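Local coordinates for protein mandalate racemase/muconate lactonizing enzyme (Unidentified, PDB 4E4U) that is of unproven function but belongs to the mandelate racemase/muconate lactonizing enzymes of the enolase superfamily, so it probably abstracts a proton alpha to a substrate carboxylate, at residues S5-I10 and F25-T30; E35-I40 and C101-G106; E233-P238 and I253-G258. All coordinates share one frame; numbering follows the deposited sequence.

Contact 1: S5-I10 and F25-T30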
loop_
_atom_site.group_PDB
_atom_site.type_symbol
_atom_site.label_atom_id
_atom_site.label_comp_id
_atom_site.label_asym_id
_atom_site.label_seq_id
_atom_site.Cartn_x
_atom_site.Cartn_y
_atom_site.Cartn_z
ATOM N N SER A 5 31.069 -41.751 -5.458
ATOM C CA SER A 5 31.401 -41.922 -4.046
ATOM C C SER A 5 31.533 -40.615 -3.278
ATOM O O SER A 5 31.798 -39.558 -3.855
ATOM C CB SER A 5 32.682 -42.741 -3.883
ATOM O OG SER A 5 33.798 -42.035 -4.380
ATOM N N LEU A 6 31.360 -40.730 -1.964
ATOM C CA LEU A 6 31.431 -39.619 -1.032
ATOM C C LEU A 6 32.271 -40.022 0.172
ATOM O O LEU A 6 32.165 -41.151 0.658
ATOM C CB LEU A 6 30.025 -39.277 -0.535
ATOM C CG LEU A 6 29.961 -38.551 0.814
ATOM C CD1 LEU A 6 30.329 -37.101 0.637
ATOM C CD2 LEU A 6 28.599 -38.705 1.480
ATOM N N GLU A 7 33.095 -39.093 0.651
ATOM C CA GLU A 7 33.717 -39.199 1.968
ATOM C C GLU A 7 33.370 -37.946 2.750
ATOM O O GLU A 7 33.442 -36.838 2.211
ATOM C CB GLU A 7 35.238 -39.259 1.861
ATOM C CG GLU A 7 35.818 -40.466 1.166
ATOM C CD GLU A 7 37.338 -40.379 1.075
ATOM O OE1 GLU A 7 37.917 -39.410 1.615
ATOM O OE2 GLU A 7 37.956 -41.273 0.461
ATOM N N THR A 8 33.023 -38.115 4.023
ATOM C CA THR A 8 32.773 -36.982 4.907
ATOM C C THR A 8 33.889 -36.882 5.935
ATOM O O THR A 8 34.267 -37.881 6.548
ATOM C CB THR A 8 31.431 -37.142 5.629
ATOM O OG1 THR A 8 30.382 -37.151 4.657
ATOM C CG2 THR A 8 31.203 -36.001 6.617
ATOM N N HIS A 9 34.424 -35.680 6.107
ATOM C CA HIS A 9 35.483 -35.444 7.075
ATOM C C HIS A 9 35.099 -34.265 7.948
ATOM O O HIS A 9 35.050 -33.130 7.473
ATOM C CB HIS A 9 36.809 -35.166 6.363
ATOM C CG HIS A 9 37.269 -36.299 5.502
ATOM N ND1 HIS A 9 37.934 -37.393 6.008
ATOM C CD2 HIS A 9 37.147 -36.516 4.170
ATOM C CE1 HIS A 9 38.199 -38.239 5.029
ATOM N NE2 HIS A 9 37.731 -37.728 3.901
ATOM N N ILE A 10 34.799 -34.544 9.212
ATOM C CA ILE A 10 34.434 -33.499 10.159
ATOM C C ILE A 10 35.639 -33.231 11.053
ATOM O O ILE A 10 35.962 -34.016 11.947
ATOM C CB ILE A 10 33.168 -33.857 10.968
ATOM C CG1 ILE A 10 31.989 -34.069 10.009
ATOM C CG2 ILE A 10 32.854 -32.753 11.975
ATOM C CD1 ILE A 10 30.674 -34.426 10.679
ATOM N N PHE A 25 33.570 -31.226 5.943
ATOM C CA PHE A 25 33.985 -31.318 4.546
ATOM C C PHE A 25 33.409 -32.555 3.882
ATOM O O PHE A 25 33.253 -33.596 4.521
ATOM C CB PHE A 25 35.515 -31.358 4.427
ATOM C CG PHE A 25 36.207 -30.161 5.016
ATOM C CD1 PHE A 25 35.969 -28.884 4.524
ATOM C CD2 PHE A 25 37.120 -30.316 6.053
ATOM C CE1 PHE A 25 36.617 -27.782 5.068
ATOM C CE2 PHE A 25 37.769 -29.224 6.591
ATOM C CZ PHE A 25 37.515 -27.955 6.105
ATOM N N VAL A 26 33.111 -32.443 2.593
ATOM C CA VAL A 26 32.738 -33.605 1.796
ATOM C C VAL A 26 33.659 -33.713 0.586
ATOM O O VAL A 26 34.040 -32.698 -0.013
ATOM C CB VAL A 26 31.260 -33.538 1.345
ATOM C CG1 VAL A 26 30.334 -33.710 2.545
ATOM C CG2 VAL A 26 30.969 -32.227 0.611
ATOM N N LYS A 27 34.046 -34.941 0.253
ATOM C CA LYS A 27 34.853 -35.204 -0.934
ATOM C C LYS A 27 34.096 -36.143 -1.862
ATOM O O LYS A 27 33.665 -37.220 -1.450
ATOM C CB LYS A 27 36.217 -35.789 -0.555
ATOM C CG LYS A 27 37.152 -34.778 0.096
ATOM C CD LYS A 27 38.506 -35.393 0.468
ATOM C CE LYS A 27 39.299 -35.830 -0.758
ATOM N NZ LYS A 27 40.607 -36.436 -0.405
ATOM N N LEU A 28 33.912 -35.713 -3.108
ATOM C CA LEU A 28 33.228 -36.517 -4.114
ATOM C C LEU A 28 34.218 -37.028 -5.134
ATOM O O LEU A 28 35.183 -36.339 -5.473
ATOM C CB LEU A 28 32.186 -35.676 -4.847
ATOM C CG LEU A 28 31.129 -34.990 -3.991
ATOM C CD1 LEU A 28 30.158 -34.229 -4.880
ATOM C CD2 LEU A 28 30.402 -36.024 -3.144
ATOM N N LYS A 29 33.984 -38.232 -5.641
ATOM C CA LYS A 29 34.791 -38.736 -6.742
ATOM C C LYS A 29 33.883 -39.182 -7.878
ATOM O O LYS A 29 32.787 -39.709 -7.646
ATOM C CB LYS A 29 35.704 -39.881 -6.291
ATOM C CG LYS A 29 36.924 -40.077 -7.188
ATOM C CD LYS A 29 37.944 -41.021 -6.565
ATOM C CE LYS A 29 39.310 -40.868 -7.229
ATOM N NZ LYS A 29 39.854 -42.168 -7.707
ATOM N N THR A 30 34.332 -38.942 -9.105
ATOM C CA THR A 30 33.594 -39.365 -10.287
ATOM C C THR A 30 34.069 -40.728 -10.774
ATOM O O THR A 30 35.111 -41.233 -10.332
ATOM C CB THR A 30 33.768 -38.381 -11.444
ATOM O OG1 THR A 30 35.133 -38.402 -11.882
ATOM C CG2 THR A 30 33.376 -36.967 -11.022
HETATM O O HOH W 1 40.466 -38.708 1.002
#

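Contact 2: E35-I40 and C101-G106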
loop_
_atom_site.group_PDB
_atom_site.type_symbol
_atom_site.label_atom_id
_atom_site.label_comp_id
_atom_site.label_asym_id
_atom_site.label_seq_id
_atom_site.Cartn_x
_atom_site.Cartn_y
_atom_site.Cartn_z
ATOM N N GLU A 35 38.181 -35.555 -8.587
ATOM C CA GLU A 35 37.804 -35.340 -7.195
ATOM C C GLU A 35 37.317 -33.921 -6.994
ATOM O O GLU A 35 37.899 -32.982 -7.539
ATOM C CB GLU A 35 39.003 -35.554 -6.275
ATOM C CG GLU A 35 39.507 -36.974 -6.166
ATOM C CD GLU A 35 40.326 -37.173 -4.907
ATOM O OE1 GLU A 35 41.190 -36.316 -4.616
ATOM O OE2 GLU A 35 40.086 -38.174 -4.199
ATOM N N GLY A 36 36.261 -33.759 -6.201
ATOM C CA GLY A 36 35.801 -32.435 -5.817
ATOM C C GLY A 36 35.622 -32.349 -4.315
ATOM O O GLY A 36 35.286 -33.342 -3.671
ATOM N N VAL A 37 35.842 -31.164 -3.750
ATOM C CA VAL A 37 35.685 -30.974 -2.313
ATOM C C VAL A 37 34.689 -29.850 -2.026
ATOM O O VAL A 37 34.573 -28.901 -2.800
ATOM C CB VAL A 37 37.052 -30.716 -1.629
ATOM C CG1 VAL A 37 37.642 -29.381 -2.074
ATOM C CG2 VAL A 37 36.931 -30.792 -0.107
ATOM N N GLY A 38 33.949 -29.983 -0.928
ATOM C CA GLY A 38 32.987 -28.975 -0.527
ATOM C C GLY A 38 32.912 -28.864 0.980
ATOM O O GLY A 38 33.498 -29.680 1.711
ATOM N N GLU A 39 32.197 -27.849 1.451
ATOM C CA GLU A 39 32.031 -27.612 2.876
ATOM C C GLU A 39 30.564 -27.336 3.167
ATOM O O GLU A 39 29.870 -26.707 2.362
ATOM C CB GLU A 39 32.903 -26.445 3.359
ATOM C CG GLU A 39 32.800 -26.224 4.863
ATOM C CD GLU A 39 33.890 -25.347 5.450
ATOM O OE1 GLU A 39 34.795 -24.884 4.717
ATOM O OE2 GLU A 39 33.835 -25.127 6.681
ATOM N N ILE A 40 30.107 -27.829 4.314
ATOM C CA ILE A 40 28.731 -27.698 4.756
ATOM C C ILE A 40 28.674 -26.791 5.980
ATOM O O ILE A 40 29.438 -26.984 6.925
ATOM C CB ILE A 40 28.171 -29.087 5.109
ATOM C CG1 ILE A 40 28.054 -29.928 3.836
ATOM C CG2 ILE A 40 26.844 -28.986 5.856
ATOM C CD1 ILE A 40 27.758 -31.390 4.061
ATOM N N CYS A 101 30.559 -30.465 -6.618
ATOM C CA CYS A 101 30.244 -30.675 -8.031
ATOM C C CYS A 101 30.858 -29.581 -8.903
ATOM O O CYS A 101 31.429 -29.884 -9.947
ATOM C CB CYS A 101 28.729 -30.769 -8.265
ATOM S SG CYS A 101 27.989 -32.292 -7.633
ATOM N N TRP A 102 30.759 -28.321 -8.483
ATOM C CA TRP A 102 31.397 -27.238 -9.237
ATOM C C TRP A 102 32.915 -27.399 -9.316
ATOM O O TRP A 102 33.522 -27.103 -10.346
ATOM C CB TRP A 102 31.028 -25.859 -8.677
ATOM C CG TRP A 102 29.691 -25.373 -9.170
ATOM C CD1 TRP A 102 28.524 -25.328 -8.469
ATOM C CD2 TRP A 102 29.391 -24.903 -10.488
ATOM N NE1 TRP A 102 27.512 -24.835 -9.263
ATOM C CE2 TRP A 102 28.016 -24.567 -10.515
ATOM C CE3 TRP A 102 30.141 -24.710 -11.655
ATOM C CZ2 TRP A 102 27.389 -24.058 -11.653
ATOM C CZ3 TRP A 102 29.519 -24.210 -12.785
ATOM C CH2 TRP A 102 28.158 -23.889 -12.776
ATOM N N ASP A 103 33.524 -27.852 -8.224
ATOM C CA ASP A 103 34.955 -28.134 -8.207
ATOM C C ASP A 103 35.282 -29.114 -9.344
ATOM O O ASP A 103 36.229 -28.901 -10.111
ATOM C CB ASP A 103 35.333 -28.719 -6.840
ATOM C CG ASP A 103 36.823 -28.651 -6.548
ATOM O OD1 ASP A 103 37.548 -27.819 -7.141
ATOM O OD2 ASP A 103 37.275 -29.440 -5.691
ATOM N N ILE A 104 34.488 -30.177 -9.453
ATOM C CA ILE A 104 34.628 -31.159 -10.530
ATOM C C ILE A 104 34.354 -30.581 -11.927
ATOM O O ILE A 104 35.112 -30.827 -12.864
ATOM C CB ILE A 104 33.737 -32.391 -10.245
ATOM C CG1 ILE A 104 34.330 -33.188 -9.085
ATOM C CG2 ILE A 104 33.576 -33.265 -11.484
ATOM C CD1 ILE A 104 33.344 -34.114 -8.430
ATOM N N ILE A 105 33.289 -29.794 -12.056
ATOM C CA ILE A 105 32.965 -29.148 -13.326
ATOM C C ILE A 105 34.149 -28.298 -13.807
ATOM O O ILE A 105 34.556 -28.383 -14.970
ATOM C CB ILE A 105 31.690 -28.263 -13.200
ATOM C CG1 ILE A 105 30.448 -29.111 -12.888
ATOM C CG2 ILE A 105 31.467 -27.436 -14.461
ATOM C CD1 ILE A 105 29.217 -28.267 -12.553
ATOM N N GLY A 106 34.707 -27.493 -12.904
ATOM C CA GLY A 106 35.839 -26.646 -13.240
ATOM C C GLY A 106 37.078 -27.450 -13.602
ATOM O O GLY A 106 37.796 -27.126 -14.556
#

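Contact 3: E233-P238 and I253-G258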
loop_
_atom_site.group_PDB
_atom_site.type_symbol
_atom_site.label_atom_id
_atom_site.label_comp_id
_atom_site.label_asym_id
_atom_site.label_seq_id
_atom_site.Cartn_x
_atom_site.Cartn_y
_atom_site.Cartn_z
ATOM N N GLU A 233 24.830 -5.173 11.448
ATOM C CA GLU A 233 24.609 -6.568 11.062
ATOM C C GLU A 233 23.523 -7.224 11.906
ATOM O O GLU A 233 23.473 -7.005 13.114
ATOM C CB GLU A 233 25.918 -7.336 11.267
ATOM C CG GLU A 233 25.905 -8.794 10.845
ATOM C CD GLU A 233 27.301 -9.323 10.545
ATOM O OE1 GLU A 233 28.175 -8.528 10.139
ATOM O OE2 GLU A 233 27.522 -10.542 10.688
ATOM N N GLU A 234 22.668 -8.037 11.280
ATOM C CA GLU A 234 21.668 -8.833 12.007
ATOM C C GLU A 234 21.093 -8.111 13.227
ATOM O O GLU A 234 21.273 -8.557 14.364
ATOM C CB GLU A 234 22.272 -10.165 12.464
ATOM C CG GLU A 234 22.602 -11.146 11.355
ATOM C CD GLU A 234 22.503 -12.573 11.846
ATOM O OE1 GLU A 234 23.207 -12.915 12.819
ATOM O OE2 GLU A 234 21.690 -13.345 11.303
ATOM N N PRO A 235 20.403 -6.985 13.004
ATOM C CA PRO A 235 19.951 -6.233 14.180
ATOM C C PRO A 235 18.897 -6.972 14.996
ATOM O O PRO A 235 18.779 -6.710 16.187
ATOM C CB PRO A 235 19.377 -4.942 13.579
ATOM C CG PRO A 235 19.143 -5.261 12.122
ATOM C CD PRO A 235 20.196 -6.245 11.748
ATOM N N VAL A 236 18.168 -7.889 14.368
ATOM C CA VAL A 236 17.119 -8.650 15.030
ATOM C C VAL A 236 17.253 -10.107 14.586
ATOM O O VAL A 236 17.956 -10.394 13.613
ATOM C CB VAL A 236 15.710 -8.112 14.670
ATOM C CG1 VAL A 236 15.573 -6.644 15.065
ATOM C CG2 VAL A 236 15.418 -8.311 13.191
ATOM N N PRO A 237 16.586 -11.037 15.289
ATOM C CA PRO A 237 16.679 -12.434 14.860
ATOM C C PRO A 237 16.122 -12.644 13.455
ATOM O O PRO A 237 15.210 -11.925 13.027
ATOM C CB PRO A 237 15.810 -13.168 15.884
ATOM C CG PRO A 237 15.879 -12.311 17.108
ATOM C CD PRO A 237 15.870 -10.903 16.573
ATOM N N PRO A 238 16.643 -13.649 12.745
ATOM C CA PRO A 238 16.199 -13.935 11.377
ATOM C C PRO A 238 14.780 -14.493 11.370
ATOM O O PRO A 238 14.268 -14.922 12.412
ATOM C CB PRO A 238 17.185 -15.014 10.914
ATOM C CG PRO A 238 17.614 -15.699 12.189
ATOM C CD PRO A 238 17.664 -14.603 13.215
ATOM N N ILE A 253 22.170 3.953 8.734
ATOM C CA ILE A 253 23.237 2.955 8.654
ATOM C C ILE A 253 22.737 1.786 7.811
ATOM O O ILE A 253 21.652 1.266 8.068
ATOM C CB ILE A 253 23.614 2.420 10.047
ATOM C CG1 ILE A 253 23.986 3.566 10.992
ATOM C CG2 ILE A 253 24.737 1.386 9.936
ATOM C CD1 ILE A 253 24.105 3.145 12.451
ATOM N N PRO A 254 23.521 1.361 6.803
ATOM C CA PRO A 254 23.083 0.202 6.013
ATOM C C PRO A 254 22.854 -1.029 6.883
ATOM O O PRO A 254 23.671 -1.307 7.762
ATOM C CB PRO A 254 24.266 -0.038 5.069
ATOM C CG PRO A 254 24.881 1.308 4.912
ATOM C CD PRO A 254 24.787 1.921 6.295
ATOM N N ILE A 255 21.760 -1.748 6.650
ATOM C CA ILE A 255 21.532 -3.017 7.331
ATOM C C ILE A 255 22.100 -4.159 6.502
ATOM O O ILE A 255 21.831 -4.267 5.299
ATOM C CB ILE A 255 20.036 -3.275 7.610
ATOM C CG1 ILE A 255 19.434 -2.116 8.421
ATOM C CG2 ILE A 255 19.844 -4.615 8.319
ATOM C CD1 ILE A 255 20.208 -1.736 9.678
ATOM N N ALA A 256 22.920 -4.985 7.149
ATOM C CA ALA A 256 23.475 -6.185 6.531
ATOM C C ALA A 256 22.918 -7.396 7.248
ATOM O O ALA A 256 22.846 -7.421 8.475
ATOM C CB ALA A 256 25.003 -6.183 6.622
ATOM N N THR A 257 22.535 -8.413 6.491
ATOM C CA THR A 257 22.105 -9.650 7.113
ATOM C C THR A 257 22.175 -10.798 6.126
ATOM O O THR A 257 22.360 -10.586 4.929
ATOM C CB THR A 257 20.681 -9.522 7.694
ATOM O OG1 THR A 257 20.499 -10.522 8.697
ATOM C CG2 THR A 257 19.617 -9.644 6.597
ATOM N N GLY A 258 22.005 -12.017 6.619
ATOM C CA GLY A 258 21.831 -13.141 5.722
ATOM C C GLY A 258 22.539 -14.421 6.075
ATOM O O GLY A 258 22.278 -15.449 5.444
HETATM O O HOH W 2 20.801 -13.787 8.792
#

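Contact 1: S5-I10 and F25-T30
L6 reaches across to strand 25-30 with one methyl, CD1, which sits 3.8 Å from V26 CB and 3.9 Å from L28 CD2. Its CG lies anti to the backbone N (chi1 157°), and chi2 swings CD1 over the neighbouring strand. T8 lies alongside V26, its OG1 beside V26 CG1. This is the tightly packed face: L6 and T8 meet helix 47-61, L28 meets helix 88-109, and aliphatic L6, V26 and L28 suit a face covered by helices, with T8 on the less buried edge strand. The strands form an antiparallel hairpin, two of the three sheet strands in the capping domain of the enolase superfamily, with axes at 161°. Each of the pairs E7-K27 and H9-F25 is joined by two backbone hydrogen bonds; K27 N to E7 O measures 2.8 Å. At S5-K29 one of the two bonds, S5 N to K29 O at 3.5 Å, is weak, while K29 N to S5 O holds.

The other face, with S5, E7, H9, F25, K27 and K29, is polar and more open, although F25 is buried and helix 372-377 touches H9 and K27. H9 NE2 donates to E7 OE1 at 2.8 Å, in the imidazole plane, on the anti side and somewhat out of the carboxylate plane, fixing the ring's rotation. E7 OE1 and K27 NZ, 4.5 Å apart, are beyond a salt bridge; one water spans them, donating to E7 and accepting from K27. K27 CD lies 4.1 Å from H9 CD2; beyond it chi3 (65°) turns CE and NZ toward the water.

Contact 2: E35-I40 and C101-G106
D103 points from its helix toward strand 35-40 and takes the backbone N-H of V37 on OD2, V37 N to OD2 being 3.0 Å. The N-H...O angle is 155°, and the oxygen uses its anti lone pair, the one away from OD1. With CG anti to the helix backbone N (chi1 -162°), the short aspartate chain holds its carboxylate out over the strand, and D103 OD2 also lies 3.3 Å from G36 CA. OD1 is engaged by the backbone N of L366, so both oxygens of this buried group are satisfied; a weak, long ion pair with K107 would further favour the charged form. V37 turns its side chain from the helix, yet V37 CG1 still comes within 3.6 Å of D103 OD2, while I368, L370 and V315 pack about the valine.

I104 comes in beside the aspartate, nearer the N-terminal end of the strand, at E35 and G36. Its CG1 branch, rather than CG2, does the touching: I104 CG1 rests 3.5 Å from G36 N and I104 CD1 3.7 Å from the same atom. Glycine suits position 36 because a beta carbon there would point at the helix and collide with I104 CG1. The backbone can therefore come close, with G36 CA 5.0 Å from D103 CA. A helix laid against an edge strand of a three-stranded antiparallel sheet in this way belongs to the alpha+beta N-terminal capping domain of the mandelate racemase/muconate lactonizing enzyme family.

Contact 3: E233-P238 and I253-G258
E233 closes strand 231-233 and pairs in parallel with A256 of the next strand, as neighbouring strands do in the beta/alpha barrel of the enolase superfamily. E233 CA sits 3.2 Å from A256 O in a CA-H...O contact. CG is anti to the backbone N (chi1 -177°), carrying the carboxylate to W231, K164 and Q280, polar partners that suit a buried acid at a strand end. E234 N then gives the one backbone hydrogen bond between the segments, to A256 O at 2.9 Å; the donor approaches almost in line with the carbonyl bond (C=O...N 169°). The chain leaves the strand here, and the side chain of E234 crosses that of T257 at about a right angle, CG 3.4 Å from OG1. R260 forms a salt bridge with E234 OE2. P235, whose ring limits the backbone freedom of the loop leaving the strand, packs CD against I255 CG2 at 3.8 Å, with I244 of helix 241-249 also against the ring. Further on, P237 O accepts from Y303 of a neighbouring subunit. Between the two segments, one water donates to E234 OE2 at 2.7 Å and accepts a weak bond from G258 N.

How the contacts relate
From the N terminus, contact 1 closes a short loop, turning strand 3-12 back on strand 22-30. The chain continues directly into strand 35-40, where contact 2 opens; it closes a much longer, largely helical excursion when helix 88-109 returns to that strand. These two contacts follow in series but touch, because strands 22-30 and 35-40 are neighbours in one sheet, with L28 N and G36 O 2.8 Å apart. Contact 3 comes much later and brackets helix 241-249 as a beta-alpha-beta unit of the barrel. None nests in or crosses another. Contact 3 lies about 30 Å from contact 2, centre to centre, across the chain's middle, in the other domain.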